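Local coordinates for uncharacterized protein (Bacteroides uniformis, PDB 4JPQ) that is of unknown function but probably binds carbohydrate through a domain of carbohydrate-binding family 9, at residues A[60-65]-A[90-95]; A[113-118]-A[133-138]. One frame throughout, in Å; residues are numbered along the deposited sequence.

Contact 1 of 2, residues A[60-65]-A[90-95]; sequences REILLH and VEFFVS
L64 and F92 are brought together by different first torsions: F92 holds CG anti to its own backbone N (chi1 174°), whereas L64 holds CG anti to its carbonyl carbon (chi1 -72°). With L64 extended at chi2 (175°), the L64 CD1 methyl is carried to the root of the phenylalanine, 3.6 Å from F92 CB. L64 CD1 also lies 3.7 Å from F92 CG and 3.8 Å from F92 CD2, so it sits where the ring joins its stem, and the two side chains cross at roughly a right angle. I62, two residues earlier on the same strand, reaches the far part of the ring. I62 CD1 comes in at the ring edge, close to the ring plane, 4.3 Å from F92 CE2. One aromatic side chain thus spans two aliphatic ones, and the contact is wholly apolar. The CA atoms of L64 and F92 are 8.8 Å apart, a spacing that fits packing between facing layers rather than neighbouring strands bonded through their backbones. The arrangement is consistent with the interior of a beta-sandwich, as in family 9 carbohydrate-binding modules. Strand 61-70 is flanked by strands 50-57 and 152-162, strand 89-95 by 102-108 and 178-186. From these neighbours F105 and I161 touch F92, and F183 touches L64 while its ring meets that of F92.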
loop_
_atom_site.group_PDB
_atom_site.type_symbol
_atom_site.label_atom_id
_atom_site.label_comp_id
_atom_site.label_asym_id
_atom_site.label_seq_id
_atom_site.Cartn_x
_atom_site.Cartn_y
_atom_site.Cartn_z
ATOM N N ARG A 60 5.537 16.419 -4.475
ATOM C CA ARG A 60 6.605 15.904 -3.618
ATOM C C ARG A 60 6.211 14.594 -2.915
ATOM O O ARG A 60 7.096 13.882 -2.459
ATOM C CB ARG A 60 6.981 16.930 -2.530
ATOM C CG ARG A 60 7.210 18.372 -3.015
ATOM C CD ARG A 60 7.575 19.321 -1.880
ATOM N NE ARG A 60 6.611 19.254 -0.768
ATOM C CZ ARG A 60 6.712 19.932 0.377
ATOM N NH1 ARG A 60 7.713 20.795 0.589
ATOM N NH2 ARG A 60 5.780 19.763 1.317
ATOM N N GLU A 61 4.911 14.281 -2.797
ATOM C CA GLU A 61 4.442 13.108 -2.018
ATOM C C GLU A 61 3.268 12.366 -2.638
ATOM O O GLU A 61 2.423 12.990 -3.269
ATOM C CB GLU A 61 3.976 13.593 -0.637
ATOM C CG GLU A 61 5.049 14.250 0.224
ATOM C CD GLU A 61 4.545 15.455 0.962
ATOM O OE1 GLU A 61 4.188 16.461 0.305
ATOM O OE2 GLU A 61 4.518 15.382 2.198
ATOM N N ILE A 62 3.217 11.050 -2.417
ATOM C CA ILE A 62 2.107 10.196 -2.843
ATOM C C ILE A 62 1.224 10.016 -1.613
ATOM O O ILE A 62 1.733 9.685 -0.538
ATOM C CB ILE A 62 2.553 8.790 -3.291
ATOM C CG1 ILE A 62 3.502 8.894 -4.481
ATOM C CG2 ILE A 62 1.337 7.936 -3.666
ATOM C CD1 ILE A 62 4.138 7.579 -4.885
ATOM N N LEU A 63 -0.084 10.181 -1.810
ATOM C CA LEU A 63 -1.090 10.074 -0.778
ATOM C C LEU A 63 -1.963 8.856 -1.054
ATOM O O LEU A 63 -2.617 8.800 -2.097
ATOM C CB LEU A 63 -1.967 11.325 -0.803
ATOM C CG LEU A 63 -1.269 12.677 -0.713
ATOM C CD1 LEU A 63 -2.310 13.779 -0.709
ATOM C CD2 LEU A 63 -0.387 12.777 0.522
ATOM N N LEU A 64 -1.980 7.898 -0.121
ATOM C CA LEU A 64 -2.799 6.674 -0.206
ATOM C C LEU A 64 -3.778 6.594 0.943
ATOM O O LEU A 64 -3.399 6.880 2.074
ATOM C CB LEU A 64 -1.947 5.423 -0.074
ATOM C CG LEU A 64 -1.038 4.990 -1.182
ATOM C CD1 LEU A 64 -0.242 3.786 -0.710
ATOM C CD2 LEU A 64 -1.852 4.649 -2.414
ATOM N N HIS A 65 -4.998 6.140 0.641
ATOM C CA HIS A 65 -6.057 5.973 1.608
ATOM C C HIS A 65 -6.780 4.673 1.281
ATOM O O HIS A 65 -7.333 4.552 0.199
ATOM C CB HIS A 65 -7.007 7.181 1.564
ATOM C CG HIS A 65 -8.125 7.116 2.557
ATOM N ND1 HIS A 65 -9.424 7.455 2.249
ATOM C CD2 HIS A 65 -8.145 6.701 3.842
ATOM C CE1 HIS A 65 -10.191 7.276 3.307
ATOM N NE2 HIS A 65 -9.438 6.823 4.288
ATOM N N VAL A 90 -2.460 -3.973 4.532
ATOM C CA VAL A 90 -2.654 -3.387 3.196
ATOM C C VAL A 90 -1.259 -3.049 2.672
ATOM O O VAL A 90 -0.355 -2.703 3.459
ATOM C CB VAL A 90 -3.554 -2.151 3.157
ATOM C CG1 VAL A 90 -4.980 -2.551 3.506
ATOM C CG2 VAL A 90 -3.049 -1.020 4.052
ATOM N N GLU A 91 -1.091 -3.174 1.353
ATOM C CA GLU A 91 0.213 -3.033 0.718
ATOM C C GLU A 91 0.161 -2.207 -0.571
ATOM O O GLU A 91 -0.865 -2.169 -1.250
ATOM C CB GLU A 91 0.789 -4.429 0.412
ATOM C CG GLU A 91 0.789 -5.419 1.587
ATOM C CD GLU A 91 1.379 -6.787 1.279
ATOM O OE1 GLU A 91 1.729 -7.067 0.124
ATOM O OE2 GLU A 91 1.474 -7.610 2.207
ATOM N N PHE A 92 1.287 -1.551 -0.868
ATOM C CA PHE A 92 1.511 -0.758 -2.078
ATOM C C PHE A 92 2.897 -1.115 -2.615
ATOM O O PHE A 92 3.888 -0.936 -1.912
ATOM C CB PHE A 92 1.449 0.740 -1.759
ATOM C CG PHE A 92 1.816 1.649 -2.922
ATOM C CD1 PHE A 92 1.208 1.499 -4.172
ATOM C CD2 PHE A 92 2.727 2.700 -2.753
ATOM C CE1 PHE A 92 1.518 2.351 -5.231
ATOM C CE2 PHE A 92 3.032 3.559 -3.804
ATOM C CZ PHE A 92 2.427 3.382 -5.044
ATOM N N PHE A 93 2.945 -1.644 -3.831
ATOM C CA PHE A 93 4.196 -2.031 -4.500
ATOM C C PHE A 93 4.333 -1.100 -5.698
ATOM O O PHE A 93 3.345 -0.878 -6.395
ATOM C CB PHE A 93 4.142 -3.476 -5.007
ATOM C CG PHE A 93 4.395 -4.540 -3.954
ATOM C CD1 PHE A 93 3.726 -4.544 -2.725
ATOM C CD2 PHE A 93 5.250 -5.608 -4.236
ATOM C CE1 PHE A 93 3.952 -5.555 -1.788
ATOM C CE2 PHE A 93 5.473 -6.617 -3.307
ATOM C CZ PHE A 93 4.828 -6.588 -2.078
ATOM N N VAL A 94 5.539 -0.586 -5.959
ATOM C CA VAL A 94 5.741 0.393 -7.045
ATOM C C VAL A 94 7.194 0.487 -7.550
ATOM O O VAL A 94 8.124 0.455 -6.745
ATOM C CB VAL A 94 5.219 1.791 -6.588
ATOM C CG1 VAL A 94 6.005 2.335 -5.395
ATOM C CG2 VAL A 94 5.220 2.802 -7.720
ATOM N N SER A 95 7.355 0.602 -8.874
ATOM C CA SER A 95 8.648 0.792 -9.562
ATOM C C SER A 95 8.533 2.202 -10.154
ATOM O O SER A 95 7.690 2.433 -11.029
ATOM C CB SER A 95 8.871 -0.252 -10.671
ATOM O OG SER A 95 10.019 0.037 -11.462
#

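Contact 2 of 2, residues A[113-118]-A[133-138]; sequences LLIQGG and GMVKRW
V135, in the loop leading into strand 136-139, is the first residue of 133-138 to touch 113-118. V135 CB lies 3.7 Å from L113 CD2, the two side chains crossing at about a right angle. The CG2 branch of V135 meets I115 tip to tip, with V135 CG2 and I115 CD1 3.9 Å apart. Strand 113-118 pairs with 102-108 while strand 136-139 pairs with 152-162, so the valine probably enters between the two layers of a beta-sandwich, from the loop that precedes strand 136-139. R137 then turns back, bent at chi3 (-91°), and R137 NE donates to V135 O at 3.1 Å and 164°, with the oxygen in the guanidinium plane. L113 CD2 lies over one face of that group, offset toward its rim, and L113 CB is 3.4 Å from R137 NH1. The same NH1 forms a salt bridge with D80 and a hydrogen bond with G111 O. A leucine in place of R137 would probably leave V135 O and G111 O without these donors and D80 without its charged mate. D80 OD1 also accepts from the backbone N of L113, which couples the start of strand 113-118 to the arginine's ion pair.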
loop_
_atom_site.group_PDB
_atom_site.type_symbol
_atom_site.label_atom_id
_atom_site.label_comp_id
_atom_site.label_asym_id
_atom_site.label_seq_id
_atom_site.Cartn_x
_atom_site.Cartn_y
_atom_site.Cartn_z
ATOM N N LEU A 113 4.921 -0.358 9.809
ATOM C CA LEU A 113 5.266 -0.375 8.378
ATOM C C LEU A 113 6.552 -1.123 8.058
ATOM O O LEU A 113 7.528 -1.059 8.808
ATOM C CB LEU A 113 5.443 1.064 7.907
ATOM C CG LEU A 113 5.934 1.423 6.495
ATOM C CD1 LEU A 113 4.900 1.079 5.439
ATOM C CD2 LEU A 113 6.284 2.905 6.437
ATOM N N LEU A 114 6.532 -1.783 6.904
ATOM C CA LEU A 114 7.676 -2.481 6.319
ATOM C C LEU A 114 7.903 -1.884 4.930
ATOM O O LEU A 114 6.930 -1.694 4.167
ATOM C CB LEU A 114 7.381 -3.968 6.158
ATOM C CG LEU A 114 8.319 -4.818 5.280
ATOM C CD1 LEU A 114 9.646 -5.031 5.969
ATOM C CD2 LEU A 114 7.687 -6.154 4.941
ATOM N N ILE A 115 9.169 -1.595 4.618
ATOM C CA ILE A 115 9.569 -1.131 3.292
ATOM C C ILE A 115 10.815 -1.892 2.867
ATOM O O ILE A 115 11.755 -1.996 3.647
ATOM C CB ILE A 115 9.948 0.368 3.211
ATOM C CG1 ILE A 115 8.908 1.274 3.854
ATOM C CG2 ILE A 115 10.125 0.786 1.744
ATOM C CD1 ILE A 115 9.340 2.732 3.930
ATOM N N GLN A 116 10.810 -2.424 1.649
ATOM C CA GLN A 116 12.025 -2.968 1.050
ATOM C C GLN A 116 12.181 -2.330 -0.322
ATOM O O GLN A 116 11.225 -1.741 -0.863
ATOM C CB GLN A 116 11.996 -4.470 0.896
ATOM C CG GLN A 116 11.863 -5.303 2.149
ATOM C CD GLN A 116 11.302 -6.673 1.804
ATOM O OE1 GLN A 116 10.077 -6.866 1.707
ATOM N NE2 GLN A 116 12.188 -7.616 1.573
ATOM N N GLY A 117 13.390 -2.438 -0.862
ATOM C CA GLY A 117 13.736 -1.891 -2.181
ATOM C C GLY A 117 14.714 -2.787 -2.918
ATOM O O GLY A 117 15.548 -3.440 -2.291
ATOM N N GLY A 118 14.597 -2.839 -4.243
ATOM C CA GLY A 118 15.511 -3.642 -5.086
ATOM C C GLY A 118 14.816 -4.410 -6.184
ATOM O O GLY A 118 13.587 -4.348 -6.321
ATOM N N GLY A 133 10.858 6.752 8.981
ATOM C CA GLY A 133 10.459 8.030 9.564
ATOM C C GLY A 133 9.899 9.032 8.563
ATOM O O GLY A 133 9.111 9.888 8.944
HETATM N N MSE A 134 10.324 8.952 7.301
HETATM C CA MSE A 134 9.791 9.816 6.236
HETATM C C MSE A 134 8.337 9.520 5.907
HETATM O O MSE A 134 7.590 10.443 5.581
HETATM C CB MSE A 134 10.582 9.677 4.924
HETATM C CG MSE A 134 11.946 10.330 4.934
HETATM SE SE MSE A 134 12.944 9.663 3.362
HETATM C CE MSE A 134 14.690 10.304 4.014
ATOM N N VAL A 135 7.926 8.256 5.991
ATOM C CA VAL A 135 6.559 7.858 5.608
ATOM C C VAL A 135 5.611 8.092 6.766
ATOM O O VAL A 135 5.656 7.378 7.767
ATOM C CB VAL A 135 6.465 6.388 5.149
ATOM C CG1 VAL A 135 5.031 6.047 4.750
ATOM C CG2 VAL A 135 7.420 6.129 3.986
ATOM N N LYS A 136 4.766 9.105 6.620
ATOM C CA LYS A 136 3.783 9.446 7.634
ATOM C C LYS A 136 2.630 8.490 7.426
ATOM O O LYS A 136 2.319 8.121 6.296
ATOM C CB LYS A 136 3.325 10.900 7.523
ATOM C CG LYS A 136 4.441 11.912 7.702
ATOM C CD LYS A 136 3.962 13.297 7.268
ATOM C CE LYS A 136 5.020 14.366 7.497
ATOM N NZ LYS A 136 4.476 15.722 7.230
ATOM N N ARG A 137 2.031 8.080 8.539
ATOM C CA ARG A 137 0.942 7.127 8.563
ATOM C C ARG A 137 -0.138 7.510 9.551
ATOM O O ARG A 137 0.101 8.303 10.472
ATOM C CB ARG A 137 1.489 5.800 9.030
ATOM C CG ARG A 137 2.436 5.126 8.068
ATOM C CD ARG A 137 3.374 4.194 8.814
ATOM N NE ARG A 137 4.637 4.812 9.247
ATOM C CZ ARG A 137 5.526 4.247 10.073
ATOM N NH1 ARG A 137 5.303 3.063 10.656
ATOM N NH2 ARG A 137 6.648 4.895 10.354
ATOM N N TRP A 138 -1.313 6.909 9.355
ATOM C CA TRP A 138 -2.447 7.029 10.276
ATOM C C TRP A 138 -3.389 5.854 10.042
ATOM O O TRP A 138 -3.612 5.465 8.893
ATOM C CB TRP A 138 -3.210 8.356 10.085
ATOM C CG TRP A 138 -4.543 8.391 10.822
ATOM C CD1 TRP A 138 -4.758 8.783 12.113
ATOM C CD2 TRP A 138 -5.810 7.953 10.322
ATOM N NE1 TRP A 138 -6.087 8.646 12.440
ATOM C CE2 TRP A 138 -6.757 8.128 11.366
ATOM C CE3 TRP A 138 -6.243 7.442 9.091
ATOM C CZ2 TRP A 138 -8.127 7.820 11.211
ATOM C CZ3 TRP A 138 -7.625 7.120 8.935
ATOM C CH2 TRP A 138 -8.540 7.315 9.996
#

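Overall arrangement
Contact 1 joins strand 61-70 to 89-95; contact 2 joins the loop and strand at 133-138 to strand 113-118. Strand 152-162 pairs with both 61-70 and 136-139, and 102-108 with both 89-95 and 113-118. Contact 1 is centred about 5 Å from the centre of the chain, and all three of its touching residues are buried. Contact 2 is centred about 10 Å out. F105 of strand 102-108 bridges them, meeting F92 in the first and I115 in the second. Three of the four touching residues of contact 2 are buried too; the chemistry differs at the partly exposed R137: hydrocarbon alone in contact 1, aliphatic packing edged by a charged, hydrogen-bonded guanidinium in contact 2.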